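Local structure of apical membrane antigen AMA1 (Toxoplasma gondii ME49, 4YIV) at residues Pro60-His65 and Pro343-Pro348; Gly100-Phe105 and Arg112-Pro117; Ser125-Ser130 and Cys136-Phe141; Val330-Thr333 and Ser337-Glu340. The protein takes part in host cell invasion as a microneme protein of the moving junction, the ring formed between the parasite's apical tip and the host cell membrane. One frame throughout, in Å; residues are numbered along the deposited sequence.

Contact 1: Pro60-His65 and Pro343-Pro348; sequences PIWGKH and PNFIIP
Trp-62 pushes the outer rim of its indole into a hollow formed by Pro-343, Phe-345 and Ile-346. The backbones stay far apart, so the indole spans the gap: the nearest CA atoms, of Trp-62 and Pro-343, are 11.7 Å from each other. Trp-62 CG lies anti to its own carbonyl carbon (chi1 -64°), which sends the six-membered ring out toward 343-348. Three bumps line the hollow. Pro-343 offers its ring carbon CG, 3.8 Å from Trp-62 CH2. Ile-346 brings the CG2 branch to the indole edge, near the ring plane, with CG2 3.8 Å from Trp-62 CH2. Phe-345 supplies CZ, 3.6 Å from Trp-62 CZ3. The two aromatic rings meet rim to rim, with planes at 25° and neither over the face of the other. Pro-343 CG also lies 3.7 Å above the plane of the Phe-345 ring, offset toward its rim. It therefore packs against both aromatic residues.

No hydrogen bond crosses between the segments; the fit is apolar. The indole NE1 is hydrogen-bonded to Asn-230 OD1, outside the two segments. Trp-62 and Gly-63 are the central residues of a type II turn from Ile-61 to Lys-64. Just after the turn, His-65 ND1 donates to Gly-63 O at 3.0 Å, in the imidazole plane.

Strand 61-62 edges a five-stranded antiparallel sheet, consistent with a PAN domain of the AMA1 family. Ile-211 of neighbouring strand 210-213 touches Trp-62 and Phe-345, and Leu-133 of helix 132-141 packs on Trp-62 and Ile-346. The contact thus lays loop 343-348 against sheet and helix together.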
loop_
_atom_site.group_PDB
_atom_site.type_symbol
_atom_site.label_atom_id
_atom_site.label_comp_id
_atom_site.label_asym_id
_atom_site.label_seq_id
_atom_site.Cartn_x
_atom_site.Cartn_y
_atom_site.Cartn_z
ATOM N N PRO A 60 -4.342 -3.463 -0.633
ATOM C CA PRO A 60 -4.593 -2.101 -0.134
ATOM C C PRO A 60 -3.298 -1.451 0.320
ATOM O O PRO A 60 -2.405 -2.123 0.853
ATOM C CB PRO A 60 -5.538 -2.313 1.051
ATOM C CG PRO A 60 -5.249 -3.683 1.531
ATOM C CD PRO A 60 -4.831 -4.496 0.303
ATOM N N ILE A 61 -3.184 -0.147 0.100
ATOM C CA ILE A 61 -1.954 0.553 0.455
ATOM C C ILE A 61 -2.252 1.502 1.629
ATOM O O ILE A 61 -2.922 2.532 1.481
ATOM C CB ILE A 61 -1.359 1.332 -0.745
ATOM C CG1 ILE A 61 -1.297 0.422 -1.983
ATOM C CG2 ILE A 61 0.019 1.894 -0.359
ATOM C CD1 ILE A 61 -0.500 -0.877 -1.803
ATOM N N TRP A 62 -1.777 1.087 2.801
ATOM C CA TRP A 62 -2.171 1.695 4.060
ATOM C C TRP A 62 -1.487 3.030 4.295
ATOM O O TRP A 62 -0.276 3.095 4.320
ATOM C CB TRP A 62 -1.825 0.747 5.198
ATOM C CG TRP A 62 -2.591 -0.561 5.174
ATOM C CD1 TRP A 62 -2.468 -1.609 4.288
ATOM C CD2 TRP A 62 -3.597 -0.937 6.108
ATOM N NE1 TRP A 62 -3.375 -2.625 4.627
ATOM C CE2 TRP A 62 -4.074 -2.220 5.739
ATOM C CE3 TRP A 62 -4.159 -0.294 7.221
ATOM C CZ2 TRP A 62 -5.079 -2.871 6.453
ATOM C CZ3 TRP A 62 -5.163 -0.957 7.941
ATOM C CH2 TRP A 62 -5.605 -2.224 7.550
ATOM N N GLY A 63 -2.276 4.076 4.467
ATOM C CA GLY A 63 -1.734 5.378 4.827
ATOM C C GLY A 63 -1.399 6.202 3.585
ATOM O O GLY A 63 -1.051 7.377 3.686
ATOM N N LYS A 64 -1.540 5.602 2.400
ATOM C CA LYS A 64 -1.260 6.352 1.161
ATOM C C LYS A 64 -2.336 7.372 0.899
ATOM O O LYS A 64 -3.515 7.076 0.930
ATOM C CB LYS A 64 -1.120 5.429 -0.070
ATOM C CG LYS A 64 -1.157 6.173 -1.417
ATOM C CD LYS A 64 -0.966 5.205 -2.581
ATOM C CE LYS A 64 -1.154 5.898 -3.956
ATOM N NZ LYS A 64 -0.705 5.015 -5.072
ATOM N N HIS A 65 -1.902 8.595 0.603
ATOM C CA HIS A 65 -2.797 9.655 0.193
ATOM C C HIS A 65 -2.072 10.482 -0.867
ATOM O O HIS A 65 -0.855 10.376 -1.020
ATOM C CB HIS A 65 -3.230 10.544 1.382
ATOM C CG HIS A 65 -2.105 11.078 2.209
ATOM N ND1 HIS A 65 -1.348 10.290 3.054
ATOM C CD2 HIS A 65 -1.653 12.347 2.380
ATOM C CE1 HIS A 65 -0.445 11.041 3.668
ATOM N NE2 HIS A 65 -0.601 12.292 3.269
ATOM N N PRO A 343 -6.189 -3.905 12.964
ATOM C CA PRO A 343 -7.383 -3.142 13.293
ATOM C C PRO A 343 -8.670 -3.923 13.062
ATOM O O PRO A 343 -8.680 -4.855 12.276
ATOM C CB PRO A 343 -7.328 -1.974 12.328
ATOM C CG PRO A 343 -6.647 -2.522 11.153
ATOM C CD PRO A 343 -5.668 -3.545 11.628
ATOM N N ASN A 344 -9.760 -3.507 13.699
ATOM C CA ASN A 344 -10.937 -4.339 13.716
ATOM C C ASN A 344 -11.611 -4.348 12.359
ATOM O O ASN A 344 -12.366 -5.267 12.048
ATOM C CB ASN A 344 -11.919 -3.876 14.803
ATOM C CG ASN A 344 -12.320 -2.426 14.652
ATOM O OD1 ASN A 344 -12.104 -1.809 13.605
ATOM N ND2 ASN A 344 -12.901 -1.862 15.708
ATOM N N PHE A 345 -11.339 -3.343 11.527
ATOM C CA PHE A 345 -12.057 -3.270 10.253
ATOM C C PHE A 345 -11.474 -4.174 9.159
ATOM O O PHE A 345 -11.958 -4.142 8.015
ATOM C CB PHE A 345 -12.136 -1.829 9.734
ATOM C CG PHE A 345 -10.809 -1.149 9.570
ATOM C CD1 PHE A 345 -10.077 -1.307 8.409
ATOM C CD2 PHE A 345 -10.314 -0.300 10.552
ATOM C CE1 PHE A 345 -8.869 -0.642 8.230
ATOM C CE2 PHE A 345 -9.098 0.361 10.370
ATOM C CZ PHE A 345 -8.386 0.182 9.212
ATOM N N ILE A 346 -10.468 -4.981 9.496
ATOM C CA ILE A 346 -10.071 -6.103 8.629
ATOM C C ILE A 346 -10.179 -7.466 9.343
ATOM O O ILE A 346 -9.581 -8.434 8.920
ATOM C CB ILE A 346 -8.617 -5.934 8.076
ATOM C CG1 ILE A 346 -7.567 -6.036 9.181
ATOM C CG2 ILE A 346 -8.492 -4.612 7.316
ATOM C CD1 ILE A 346 -6.170 -6.321 8.630
ATOM N N ILE A 347 -10.934 -7.544 10.431
ATOM C CA ILE A 347 -11.226 -8.859 11.042
ATOM C C ILE A 347 -12.528 -9.400 10.472
ATOM O O ILE A 347 -13.557 -8.714 10.505
ATOM C CB ILE A 347 -11.297 -8.757 12.576
ATOM C CG1 ILE A 347 -9.917 -8.361 13.089
ATOM C CG2 ILE A 347 -11.692 -10.124 13.184
ATOM C CD1 ILE A 347 -9.883 -7.982 14.522
ATOM N N PRO A 348 -12.497 -10.618 9.877
ATOM C CA PRO A 348 -13.718 -11.037 9.188
ATOM C C PRO A 348 -14.914 -11.226 10.144
ATOM O O PRO A 348 -14.715 -11.656 11.270
ATOM C CB PRO A 348 -13.313 -12.376 8.558
ATOM C CG PRO A 348 -11.873 -12.298 8.416
ATOM C CD PRO A 348 -11.380 -11.528 9.579
#

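Contact 2: Gly100-Phe105 and Arg112-Pro117; sequences GFNLNF and RISPFP
Asn-102 and Ser-114 are joined by two hydrogen bonds through the carboxamide. Ser-114 OG donates to Asn-102 OD1 at 2.7 Å. Asn-102 ND2 donates to Ser-114 O at 2.8 Å, nearly straight and in its own amide plane. That ND2 stands above the carbonyl plane of Ser-114, 65° out of it. Arg-112 NH1 takes the same oxygen from close to the carbonyl plane, at 2.8 Å from Ser-114 O. The Arg-112 chain bends at chi3 (-77°), which folds the guanidinium back to that carbonyl. Two donors thus grip Ser-114 O. Asp-83 bonds Asn-102 ND2 and forms a salt bridge with Arg-112 NH1, so one carboxylate holds both groups in place.

Further along, Ile-113 N donates to Phe-105 O at 3.3 Å. Beside this bond, a water oxygen accepts from Ser-114 N at 3.0 Å. It also approaches the carbonyl oxygens of Leu-103 and Phe-105, bridging backbone to backbone.

Packing lies outside this polar group. Leu-103 CD2 sits against Ile-113 CB at 3.7 Å, the two side chains crossing at a slant. Ile-113 CD1 reaches the CB of Phe-105 more loosely, at 4.2 Å. Pro-115, after a cis peptide bond, places its CD near Asn-102 ND2.

Residues 100-105 and 112-115 are two arms of one loop, and the second runs on into strand 116-117, an outermost strand of the five-stranded antiparallel sheet. The neighbouring strand 167-170 backs the contact: His-169 bonds Asn-102 OD1, Ile-170 N bonds Ser-114 OG, and Leu-167 packs on Pro-115. Helix 118-122 follows, with Pro-117 at its N-cap position.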
loop_
_atom_site.group_PDB
_atom_site.type_symbol
_atom_site.label_atom_id
_atom_site.label_comp_id
_atom_site.label_asym_id
_atom_site.label_seq_id
_atom_site.Cartn_x
_atom_site.Cartn_y
_atom_site.Cartn_z
ATOM N N GLY A 100 -10.949 18.273 -5.527
ATOM C CA GLY A 100 -10.073 17.123 -5.370
ATOM C C GLY A 100 -10.361 16.054 -6.395
ATOM O O GLY A 100 -10.662 16.346 -7.571
ATOM N N PHE A 101 -10.261 14.802 -5.955
ATOM C CA PHE A 101 -10.256 13.659 -6.857
ATOM C C PHE A 101 -11.548 12.857 -6.776
ATOM O O PHE A 101 -11.771 11.987 -7.615
ATOM C CB PHE A 101 -9.107 12.717 -6.540
ATOM C CG PHE A 101 -7.736 13.189 -6.974
ATOM C CD1 PHE A 101 -7.498 14.468 -7.451
ATOM C CD2 PHE A 101 -6.678 12.318 -6.887
ATOM C CE1 PHE A 101 -6.218 14.837 -7.840
ATOM C CE2 PHE A 101 -5.419 12.676 -7.248
ATOM C CZ PHE A 101 -5.186 13.952 -7.746
ATOM N N ASN A 102 -12.344 13.121 -5.747
ATOM C CA ASN A 102 -13.569 12.379 -5.487
ATOM C C ASN A 102 -14.630 12.468 -6.568
ATOM O O ASN A 102 -14.912 13.537 -7.090
ATOM C CB ASN A 102 -14.160 12.821 -4.146
ATOM C CG ASN A 102 -15.286 11.926 -3.680
ATOM O OD1 ASN A 102 -15.070 10.775 -3.326
ATOM N ND2 ASN A 102 -16.495 12.461 -3.667
ATOM N N LEU A 103 -15.229 11.326 -6.881
ATOM C CA LEU A 103 -16.256 11.276 -7.896
ATOM C C LEU A 103 -17.452 12.052 -7.365
ATOM O O LEU A 103 -17.938 11.784 -6.277
ATOM C CB LEU A 103 -16.615 9.819 -8.172
ATOM C CG LEU A 103 -17.730 9.511 -9.161
ATOM C CD1 LEU A 103 -17.396 8.234 -9.906
ATOM C CD2 LEU A 103 -19.033 9.351 -8.403
ATOM N N ASN A 104 -17.917 13.017 -8.150
ATOM C CA ASN A 104 -19.031 13.871 -7.750
ATOM C C ASN A 104 -20.381 13.551 -8.376
ATOM O O ASN A 104 -21.344 14.273 -8.164
ATOM C CB ASN A 104 -18.685 15.338 -7.986
ATOM C CG ASN A 104 -18.660 15.700 -9.453
ATOM O OD1 ASN A 104 -18.908 14.864 -10.313
ATOM N ND2 ASN A 104 -18.372 16.956 -9.743
ATOM N N PHE A 105 -20.442 12.477 -9.146
ATOM C CA PHE A 105 -21.684 12.072 -9.795
ATOM C C PHE A 105 -22.778 11.667 -8.819
ATOM O O PHE A 105 -22.506 11.257 -7.684
ATOM C CB PHE A 105 -21.435 10.904 -10.754
ATOM C CG PHE A 105 -20.455 11.205 -11.859
ATOM C CD1 PHE A 105 -20.248 12.498 -12.296
ATOM C CD2 PHE A 105 -19.738 10.183 -12.460
ATOM C CE1 PHE A 105 -19.338 12.765 -13.310
ATOM C CE2 PHE A 105 -18.833 10.450 -13.467
ATOM C CZ PHE A 105 -18.637 11.739 -13.888
ATOM N N ARG A 112 -25.994 10.885 -4.063
ATOM C CA ARG A 112 -24.525 10.917 -4.181
ATOM C C ARG A 112 -23.913 9.516 -4.212
ATOM O O ARG A 112 -24.280 8.656 -3.413
ATOM C CB ARG A 112 -23.930 11.721 -3.023
ATOM C CG ARG A 112 -22.424 11.682 -2.937
ATOM C CD ARG A 112 -21.905 12.568 -1.824
ATOM N NE ARG A 112 -21.920 13.997 -2.170
ATOM C CZ ARG A 112 -20.957 14.645 -2.838
ATOM N NH1 ARG A 112 -19.855 14.028 -3.277
ATOM N NH2 ARG A 112 -21.097 15.941 -3.077
ATOM N N ILE A 113 -22.989 9.280 -5.143
ATOM C CA ILE A 113 -22.329 7.987 -5.229
ATOM C C ILE A 113 -21.091 7.886 -4.292
ATOM O O ILE A 113 -20.787 6.788 -3.796
ATOM C CB ILE A 113 -21.914 7.678 -6.683
ATOM C CG1 ILE A 113 -23.165 7.693 -7.572
ATOM C CG2 ILE A 113 -21.194 6.322 -6.766
ATOM C CD1 ILE A 113 -22.927 7.355 -9.058
ATOM N N SER A 114 -20.402 9.011 -4.030
ATOM C CA SER A 114 -19.163 8.985 -3.241
ATOM C C SER A 114 -18.915 10.266 -2.448
ATOM O O SER A 114 -19.027 11.340 -3.007
ATOM C CB SER A 114 -17.982 8.744 -4.192
ATOM O OG SER A 114 -16.756 8.681 -3.485
ATOM N N PRO A 115 -18.491 10.168 -1.174
ATOM C CA PRO A 115 -18.180 8.922 -0.463
ATOM C C PRO A 115 -19.443 8.174 -0.069
ATOM O O PRO A 115 -20.523 8.767 0.063
ATOM C CB PRO A 115 -17.401 9.391 0.763
ATOM C CG PRO A 115 -17.851 10.784 0.984
ATOM C CD PRO A 115 -18.140 11.346 -0.372
ATOM N N PHE A 116 -19.322 6.871 0.070
ATOM C CA PHE A 116 -20.497 6.052 0.307
ATOM C C PHE A 116 -20.370 5.466 1.707
ATOM O O PHE A 116 -19.291 5.000 2.086
ATOM C CB PHE A 116 -20.638 4.965 -0.738
ATOM C CG PHE A 116 -22.017 4.358 -0.777
ATOM C CD1 PHE A 116 -23.052 4.986 -1.470
ATOM C CD2 PHE A 116 -22.283 3.183 -0.102
ATOM C CE1 PHE A 116 -24.331 4.441 -1.493
ATOM C CE2 PHE A 116 -23.561 2.613 -0.136
ATOM C CZ PHE A 116 -24.583 3.245 -0.834
ATOM N N PRO A 117 -21.455 5.512 2.501
ATOM C CA PRO A 117 -21.309 5.085 3.894
ATOM C C PRO A 117 -21.237 3.569 4.048
ATOM O O PRO A 117 -22.041 2.849 3.458
ATOM C CB PRO A 117 -22.569 5.642 4.557
ATOM C CG PRO A 117 -23.581 5.606 3.462
ATOM C CD PRO A 117 -22.835 5.944 2.203
HETATM O O HOH W 1 -20.552 11.440 -5.741
#

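Contact 3: Ser125-Ser130 and Cys136-Phe141; sequences SNIKAS and CAEFAF
Glu-138 reaches out from its helix and puts its carboxylate against the backbone of Ile-127 to Ala-129. This is the tight part of the contact. Lys-128 N donates to Glu-138 OE1 at 2.9 Å, almost straight. It comes from the syn side, 18° out of the carboxylate plane. Ala-129 N donates to Glu-138 OE2 at 2.7 Å, using the syn lone pair. A third bond, from Lys-128 N to Glu-138 OE2, is weak and bent. The side chain is fully extended, with CG anti to the backbone N (chi1 -176°) and the rest of the chain straight beyond it. That carries the carboxylate as far as the loop. Carbon atoms also press on Glu-138 OE2: Ile-127 CG2 lies 3.3 Å from it, and Ala-129 CB 3.2 Å. The isoleucine and glutamate side chains run alongside, pointing opposite ways.

The outer side is looser. Lys-128 is exposed, and its chain bends at chi2 and chi4, taking NZ off to the outer side. Lys-128 NZ stays 6.8 Å from Glu-138 OE1, too far for a salt bridge. Asn-126 is exposed too, and its amide is turned off the helix. Ile-127 CD1 comes only to 4.5 Å from Phe-139 N.

Cys-136 faces away from the loop, into its disulfide with Cys-168 of strand 167-170. The Phe-139 ring packs on Cys-168 and Ile-170 of that strand and meets the Phe-116 ring.

The pairing is acceptor to backbone donor: a buried carboxylate takes up two consecutive amide N-H groups of a loop without regular structure. Glu-138 OE1 also forms a salt bridge with Lys-142. These partners would probably favour the charged form of Glu-138.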
loop_
_atom_site.group_PDB
_atom_site.type_symbol
_atom_site.label_atom_id
_atom_site.label_comp_id
_atom_site.label_asym_id
_atom_site.label_seq_id
_atom_site.Cartn_x
_atom_site.Cartn_y
_atom_site.Cartn_z
ATOM N N SER A 125 -27.011 -7.053 0.663
ATOM C CA SER A 125 -26.805 -8.490 0.527
ATOM C C SER A 125 -25.924 -8.848 -0.689
ATOM O O SER A 125 -25.328 -9.918 -0.750
ATOM C CB SER A 125 -28.175 -9.179 0.406
ATOM O OG SER A 125 -28.034 -10.560 0.611
ATOM N N ASN A 126 -25.863 -7.948 -1.663
ATOM C CA ASN A 126 -25.038 -8.156 -2.847
ATOM C C ASN A 126 -23.528 -7.981 -2.582
ATOM O O ASN A 126 -22.707 -8.429 -3.376
ATOM C CB ASN A 126 -25.477 -7.203 -3.950
ATOM C CG ASN A 126 -26.894 -7.479 -4.438
ATOM O OD1 ASN A 126 -27.382 -8.615 -4.374
ATOM N ND2 ASN A 126 -27.550 -6.439 -4.961
ATOM N N ILE A 127 -23.179 -7.305 -1.486
ATOM C CA ILE A 127 -21.792 -7.130 -1.069
ATOM C C ILE A 127 -21.365 -8.300 -0.155
ATOM O O ILE A 127 -21.838 -8.435 0.972
ATOM C CB ILE A 127 -21.624 -5.798 -0.330
ATOM C CG1 ILE A 127 -22.054 -4.643 -1.244
ATOM C CG2 ILE A 127 -20.203 -5.626 0.174
ATOM C CD1 ILE A 127 -21.128 -4.380 -2.374
ATOM N N LYS A 128 -20.465 -9.136 -0.645
ATOM C CA LYS A 128 -20.176 -10.408 -0.022
ATOM C C LYS A 128 -18.945 -10.360 0.896
ATOM O O LYS A 128 -18.718 -11.257 1.712
ATOM C CB LYS A 128 -19.992 -11.457 -1.134
ATOM C CG LYS A 128 -21.266 -11.658 -2.003
ATOM C CD LYS A 128 -22.399 -12.308 -1.204
ATOM C CE LYS A 128 -23.767 -12.219 -1.888
ATOM N NZ LYS A 128 -23.932 -13.170 -2.996
ATOM N N ALA A 129 -18.147 -9.306 0.787
ATOM C CA ALA A 129 -16.915 -9.214 1.568
ATOM C C ALA A 129 -17.189 -9.308 3.059
ATOM O O ALA A 129 -18.207 -8.822 3.544
ATOM C CB ALA A 129 -16.179 -7.895 1.279
ATOM N N SER A 130 -16.252 -9.905 3.771
ATOM C CA SER A 130 -16.375 -10.114 5.213
ATOM C C SER A 130 -15.739 -9.051 6.114
ATOM O O SER A 130 -15.790 -9.190 7.338
ATOM C CB SER A 130 -15.755 -11.466 5.543
ATOM O OG SER A 130 -14.351 -11.340 5.647
ATOM N N CYS A 136 -15.555 -1.971 0.993
ATOM C CA CYS A 136 -15.268 -0.753 0.220
ATOM C C CYS A 136 -14.628 -1.138 -1.125
ATOM O O CYS A 136 -15.046 -0.672 -2.197
ATOM C CB CYS A 136 -14.382 0.185 1.025
ATOM S SG CYS A 136 -13.879 1.719 0.160
ATOM N N ALA A 137 -13.621 -1.983 -1.060
ATOM C CA ALA A 137 -12.961 -2.471 -2.270
ATOM C C ALA A 137 -13.941 -3.159 -3.237
ATOM O O ALA A 137 -13.858 -2.989 -4.461
ATOM C CB ALA A 137 -11.853 -3.410 -1.886
ATOM N N GLU A 138 -14.876 -3.938 -2.699
ATOM C CA GLU A 138 -15.865 -4.612 -3.532
ATOM C C GLU A 138 -16.795 -3.612 -4.192
ATOM O O GLU A 138 -17.156 -3.755 -5.359
ATOM C CB GLU A 138 -16.639 -5.631 -2.682
ATOM C CG GLU A 138 -17.643 -6.476 -3.454
ATOM C CD GLU A 138 -18.318 -7.529 -2.568
ATOM O OE1 GLU A 138 -19.164 -8.265 -3.103
ATOM O OE2 GLU A 138 -18.010 -7.601 -1.345
ATOM N N PHE A 139 -17.170 -2.582 -3.438
ATOM C CA PHE A 139 -17.963 -1.491 -3.964
ATOM C C PHE A 139 -17.263 -0.815 -5.144
ATOM O O PHE A 139 -17.885 -0.514 -6.168
ATOM C CB PHE A 139 -18.235 -0.469 -2.873
ATOM C CG PHE A 139 -19.031 0.703 -3.339
ATOM C CD1 PHE A 139 -20.307 0.527 -3.841
ATOM C CD2 PHE A 139 -18.500 1.990 -3.264
ATOM C CE1 PHE A 139 -21.050 1.621 -4.288
ATOM C CE2 PHE A 139 -19.228 3.095 -3.711
ATOM C CZ PHE A 139 -20.495 2.920 -4.211
ATOM N N ALA A 140 -15.963 -0.599 -5.002
ATOM C CA ALA A 140 -15.172 -0.028 -6.105
ATOM C C ALA A 140 -15.112 -1.019 -7.288
ATOM O O ALA A 140 -15.250 -0.626 -8.462
ATOM C CB ALA A 140 -13.774 0.318 -5.615
ATOM N N PHE A 141 -14.946 -2.296 -6.992
ATOM C CA PHE A 141 -14.869 -3.284 -8.077
ATOM C C PHE A 141 -16.185 -3.350 -8.867
ATOM O O PHE A 141 -16.178 -3.567 -10.088
ATOM C CB PHE A 141 -14.514 -4.672 -7.558
ATOM C CG PHE A 141 -14.329 -5.671 -8.657
ATOM C CD1 PHE A 141 -13.203 -5.624 -9.481
ATOM C CD2 PHE A 141 -15.310 -6.632 -8.914
ATOM C CE1 PHE A 141 -13.045 -6.541 -10.525
ATOM C CE2 PHE A 141 -15.161 -7.546 -9.960
ATOM C CZ PHE A 141 -14.033 -7.504 -10.766
#

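Contact 4: Val330-Thr333 and Ser337-Glu340; sequences VSYT and SLSE
The Tyr-332 ring turns an edge toward Leu-338, where carbonyl oxygens and waters gather near its plane. Leu-338 O lies at this edge, 3.7 Å from Tyr-332 CE1. Ser-337 O is farther along it, 4.2 Å from Tyr-332 CD1. One face has the carbonyl carbon of Val-330 above it, offset toward the rim. Trp-267 of helix 263-272 also meets the ring, with planes at about 60°. The Leu-338 side chain runs beside the tyrosine, pointing the same way, and its CD1 branch is 3.8 Å from Tyr-332 OH. Leu-338 CG is anti to the backbone N (chi1 176°), which sets the leucine alongside the phenol although its CB points away from the strand.

No direct hydrogen bond joins the segments; one water bridges them firmly and a second more weakly. The first lies 2.7 Å from Tyr-332 OH and donates to Leu-338 O at 2.8 Å. The other donates to Ser-337 O and weakly accepts from Thr-333 N.

Between the two segments the link is thus water and apolar contact; backbone bonds to Asn-230 and Ala-232 also fix 337-340. The waters give the Ser-337 and Leu-338 carbonyls hydrogen-bond donors in a buried contact, and the phenol oxygen gains a polar partner beside a leucine methyl.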
loop_
_atom_site.group_PDB
_atom_site.type_symbol
_atom_site.label_atom_id
_atom_site.label_comp_id
_atom_site.label_asym_id
_atom_site.label_seq_id
_atom_site.Cartn_x
_atom_site.Cartn_y
_atom_site.Cartn_z
ATOM N N VAL A 330 11.728 -3.501 13.517
ATOM C CA VAL A 330 10.389 -3.619 12.933
ATOM C C VAL A 330 10.560 -3.639 11.411
ATOM O O VAL A 330 11.248 -2.757 10.865
ATOM C CB VAL A 330 9.445 -2.443 13.334
ATOM C CG1 VAL A 330 8.048 -2.656 12.732
ATOM C CG2 VAL A 330 9.343 -2.293 14.854
ATOM N N SER A 331 9.950 -4.633 10.767
ATOM C CA SER A 331 9.935 -4.758 9.307
ATOM C C SER A 331 8.666 -4.200 8.689
ATOM O O SER A 331 7.546 -4.525 9.116
ATOM C CB SER A 331 10.130 -6.221 8.924
ATOM O OG SER A 331 11.458 -6.650 9.233
ATOM N N TYR A 332 8.876 -3.352 7.678
ATOM C CA TYR A 332 7.851 -2.572 6.983
ATOM C C TYR A 332 7.838 -2.896 5.508
ATOM O O TYR A 332 8.842 -3.352 4.961
ATOM C CB TYR A 332 8.114 -1.072 7.123
ATOM C CG TYR A 332 8.122 -0.568 8.557
ATOM C CD1 TYR A 332 6.952 -0.555 9.328
ATOM C CD2 TYR A 332 9.290 -0.120 9.135
ATOM C CE1 TYR A 332 6.965 -0.088 10.638
ATOM C CE2 TYR A 332 9.309 0.355 10.442
ATOM C CZ TYR A 332 8.142 0.364 11.185
ATOM O OH TYR A 332 8.180 0.832 12.477
ATOM N N THR A 333 6.710 -2.653 4.859
ATOM C CA THR A 333 6.691 -2.632 3.411
ATOM C C THR A 333 5.986 -1.399 2.933
ATOM O O THR A 333 5.277 -0.701 3.692
ATOM C CB THR A 333 5.986 -3.870 2.791
ATOM O OG1 THR A 333 4.570 -3.721 2.880
ATOM C CG2 THR A 333 6.412 -5.123 3.480
ATOM N N SER A 337 0.981 -0.834 7.014
ATOM C CA SER A 337 0.715 0.239 7.964
ATOM C C SER A 337 1.912 0.403 8.888
ATOM O O SER A 337 2.762 -0.478 8.979
ATOM C CB SER A 337 -0.541 -0.055 8.811
ATOM O OG SER A 337 -0.309 -1.198 9.620
ATOM N N LEU A 338 1.973 1.539 9.579
ATOM C CA LEU A 338 2.996 1.764 10.586
ATOM C C LEU A 338 2.769 0.846 11.765
ATOM O O LEU A 338 3.713 0.240 12.295
ATOM C CB LEU A 338 2.984 3.233 11.035
ATOM C CG LEU A 338 3.927 3.656 12.152
ATOM C CD1 LEU A 338 5.357 3.365 11.837
ATOM C CD2 LEU A 338 3.735 5.119 12.373
ATOM N N SER A 339 1.507 0.732 12.171
ATOM C CA SER A 339 1.170 -0.110 13.312
ATOM C C SER A 339 1.357 -1.594 13.007
ATOM O O SER A 339 1.087 -2.054 11.887
ATOM C CB SER A 339 -0.281 0.123 13.765
ATOM O OG SER A 339 -0.505 -0.651 14.938
ATOM N N GLU A 340 1.853 -2.335 13.993
ATOM C CA GLU A 340 1.880 -3.793 13.923
ATOM C C GLU A 340 0.531 -4.413 14.364
ATOM O O GLU A 340 0.298 -5.608 14.209
ATOM C CB GLU A 340 3.054 -4.362 14.753
ATOM C CG GLU A 340 2.847 -4.493 16.241
ATOM C CD GLU A 340 3.097 -3.213 17.000
ATOM O OE1 GLU A 340 3.036 -2.124 16.380
ATOM O OE2 GLU A 340 3.367 -3.303 18.222
HETATM O O HOH W 2 5.906 0.551 13.974
HETATM O O HOH W 3 4.488 -1.802 7.170
#

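Contact 1 opens first, at strand 61-62, and closes only at 343-348, a loop after strand 329-333. The other three lie within this long span, in series and without crossing. Contact 2 closes a short loop leading into strand 116-117. Contact 3 follows, folding a loop back on helix 132-141. Contact 4 closes the turn after strand 329-333 in the second five-stranded sheet. Contacts 1 and 2 reach the same first sheet through its two outermost strands. Contacts 2 and 3 touch where Phe-116 packs on Phe-139. Contact 1 meets contact 3 through Pro-348 and Ser-130, and contact 4 through Trp-62 and Ser-337, so it joins the first sheet's edge to helix 132-141 and the loop after the second sheet.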